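Local coordinates for AOC_like domain-containing protein (Frankia sp. Cc1.17, PDB 7DVI), which acts as an exo-selective intermolecular Diels-Alderase, accepting non-natural substrates, and probably belongs to the allene oxide cyclase-like barrel proteins, at residues A[79-84]-A[102-107]. Sequence-based numbering, arbitrary orientation.
Sequences GGAVLT and WADFND. With EDO (1,2-ethanediol), chain E.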
loop_
_atom_site.group_PDB
_atom_site.type_symbol
_atom_site.label_atom_id
_atom_site.label_comp_id
_atom_site.label_asym_id
_atom_site.label_seq_id
_atom_site.Cartn_x
_atom_site.Cartn_y
_atom_site.Cartn_z
ATOM N N GLY A 79 -15.834 9.385 -8.724
ATOM C CA GLY A 79 -15.738 8.719 -10.025
ATOM C C GLY A 79 -16.299 7.300 -10.061
ATOM O O GLY A 79 -16.280 6.757 -11.147
ATOM N N GLY A 80 -16.750 6.717 -8.946
ATOM C CA GLY A 80 -17.405 5.390 -8.939
ATOM C C GLY A 80 -16.507 4.207 -8.536
ATOM O O GLY A 80 -17.037 3.094 -8.479
ATOM N N ALA A 81 -15.201 4.382 -8.318
ATOM C CA ALA A 81 -14.323 3.268 -7.891
ATOM C C ALA A 81 -14.825 2.777 -6.536
ATOM O O ALA A 81 -15.289 3.590 -5.661
ATOM C CB ALA A 81 -12.861 3.679 -7.857
ATOM N N VAL A 82 -14.775 1.459 -6.370
ATOM C CA VAL A 82 -15.172 0.763 -5.121
ATOM C C VAL A 82 -13.902 0.131 -4.496
ATOM O O VAL A 82 -13.451 -0.943 -4.888
ATOM C CB VAL A 82 -16.312 -0.232 -5.380
ATOM C CG1 VAL A 82 -16.704 -0.955 -4.097
ATOM C CG2 VAL A 82 -17.540 0.444 -6.031
ATOM N N LEU A 83 -13.329 0.839 -3.545
ATOM C CA LEU A 83 -11.996 0.520 -3.013
ATOM C C LEU A 83 -12.180 -0.528 -1.914
ATOM O O LEU A 83 -12.977 -0.354 -0.953
ATOM C CB LEU A 83 -11.288 1.798 -2.560
ATOM C CG LEU A 83 -10.404 2.470 -3.608
ATOM C CD1 LEU A 83 -9.226 1.613 -4.039
ATOM C CD2 LEU A 83 -11.215 2.887 -4.833
ATOM N N THR A 84 -11.483 -1.622 -2.148
ATOM C CA THR A 84 -11.620 -2.914 -1.462
ATOM C C THR A 84 -10.228 -3.293 -0.915
ATOM O O THR A 84 -9.254 -3.286 -1.704
ATOM C CB THR A 84 -12.196 -3.932 -2.462
ATOM O OG1 THR A 84 -13.418 -3.411 -2.994
ATOM C CG2 THR A 84 -12.516 -5.259 -1.825
ATOM N N TRP A 102 -4.878 -2.649 -1.831
ATOM C CA TRP A 102 -6.106 -2.071 -2.435
ATOM C C TRP A 102 -6.329 -2.621 -3.825
ATOM O O TRP A 102 -5.361 -2.683 -4.637
ATOM C CB TRP A 102 -5.974 -0.558 -2.517
ATOM C CG TRP A 102 -5.966 0.119 -1.197
ATOM C CD1 TRP A 102 -4.932 0.751 -0.574
ATOM C CD2 TRP A 102 -7.098 0.246 -0.327
ATOM N NE1 TRP A 102 -5.345 1.219 0.648
ATOM C CE2 TRP A 102 -6.683 0.984 0.796
ATOM C CE3 TRP A 102 -8.418 -0.194 -0.389
ATOM C CZ2 TRP A 102 -7.530 1.276 1.860
ATOM C CZ3 TRP A 102 -9.261 0.118 0.658
ATOM C CH2 TRP A 102 -8.818 0.831 1.765
ATOM N N ALA A 103 -7.608 -2.862 -4.112
ATOM C CA ALA A 103 -8.113 -3.125 -5.465
ATOM C C ALA A 103 -9.458 -2.369 -5.652
ATOM O O ALA A 103 -10.264 -2.230 -4.693
ATOM C CB ALA A 103 -8.275 -4.612 -5.646
ATOM N N ASP A 104 -9.657 -1.885 -6.853
ATOM C CA ASP A 104 -10.980 -1.381 -7.314
ATOM C C ASP A 104 -11.860 -2.593 -7.615
ATOM O O ASP A 104 -11.532 -3.373 -8.541
ATOM C CB ASP A 104 -10.808 -0.453 -8.513
ATOM C CG ASP A 104 -12.123 0.179 -9.006
ATOM O OD1 ASP A 104 -13.231 -0.206 -8.512
ATOM O OD2 ASP A 104 -12.021 1.054 -9.850
ATOM N N PHE A 105 -12.926 -2.792 -6.860
ATOM C CA PHE A 105 -13.859 -3.928 -7.101
ATOM C C PHE A 105 -14.428 -3.912 -8.537
ATOM O O PHE A 105 -14.709 -5.008 -9.085
ATOM C CB PHE A 105 -14.904 -3.987 -6.001
ATOM C CG PHE A 105 -15.553 -5.327 -5.838
ATOM C CD1 PHE A 105 -14.838 -6.406 -5.348
ATOM C CD2 PHE A 105 -16.891 -5.506 -6.149
ATOM C CE1 PHE A 105 -15.444 -7.638 -5.159
ATOM C CE2 PHE A 105 -17.497 -6.733 -5.961
ATOM C CZ PHE A 105 -16.770 -7.805 -5.487
ATOM N N ASN A 106 -14.460 -2.754 -9.185
ATOM C CA ASN A 106 -14.933 -2.613 -10.588
ATOM C C ASN A 106 -13.914 -3.271 -11.505
ATOM O O ASN A 106 -14.349 -4.053 -12.371
ATOM C CB ASN A 106 -15.221 -1.154 -10.941
ATOM C CG ASN A 106 -16.428 -0.638 -10.181
ATOM O OD1 ASN A 106 -17.325 -1.406 -9.866
ATOM N ND2 ASN A 106 -16.437 0.638 -9.848
ATOM N N ASP A 107 -12.613 -3.035 -11.259
ATOM C CA ASP A 107 -11.493 -3.655 -12.006
ATOM C C ASP A 107 -11.591 -5.165 -11.828
ATOM O O ASP A 107 -11.483 -5.925 -12.818
ATOM C CB ASP A 107 -10.149 -3.111 -11.518
ATOM C CG ASP A 107 -9.772 -1.794 -12.152
ATOM O OD1 ASP A 107 -10.540 -1.343 -13.009
ATOM O OD2 ASP A 107 -8.696 -1.262 -11.815
HETATM C C1 EDO E . -4.909 5.049 2.465
HETATM O O1 EDO E . -6.116 4.335 2.382
HETATM C C2 EDO E . -3.863 4.245 3.070
HETATM O O2 EDO E . -3.742 2.964 2.466
#
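The D104 carboxylate reaches across to A81 and V82, at the start of strand 82-92. From CB the chain runs to CG, anti to the backbone N (chi1 -177°), which turns the carboxylate toward V82 N and N106 N; D104 CG lies 3.8 Å from A81 CB. Beyond it D104 OD2 rests against the A81 methyl, 3.4 Å from A81 CB, while D104 OD1 accepts two backbone N-H groups. V82 N comes to D104 OD1 at 3.1 Å in a nearly straight bond (164°), and N106 N at 2.9 Å; they arrive from opposite faces of the carboxylate plane. D104 stands at the N-cap position of helix 105-109 and N106 N supplies the capping bond, so one oxygen caps the helix and also holds V82 N. Here the hairpin of strands 82-92 and 95-104 ends, at one rim of the closed antiparallel barrel. L83 and D104 form a non-hydrogen-bonded pair; T84 and A103, the next pair, are hydrogen-bonded in both directions. Past the last bridge F105 N still reaches V82 O, 2.8 Å and almost straight, and T84 OG1 donates to the same oxygen from above the carbonyl plane. F105 CB packs 4.0 Å from V82 CG1, the two side chains running side by side, with P44 touching both. N106 ND2 adds a weak, bent bond to G80 O. At the other end, L83 CB lies 4.1 Å from W102 CE3, the side chains crossing at about a right angle. The indole NE1 donates to O2 of an ethanediol, probably from the crystallisation liquor, and Y75 and Y85 meet the ring edge-to-face.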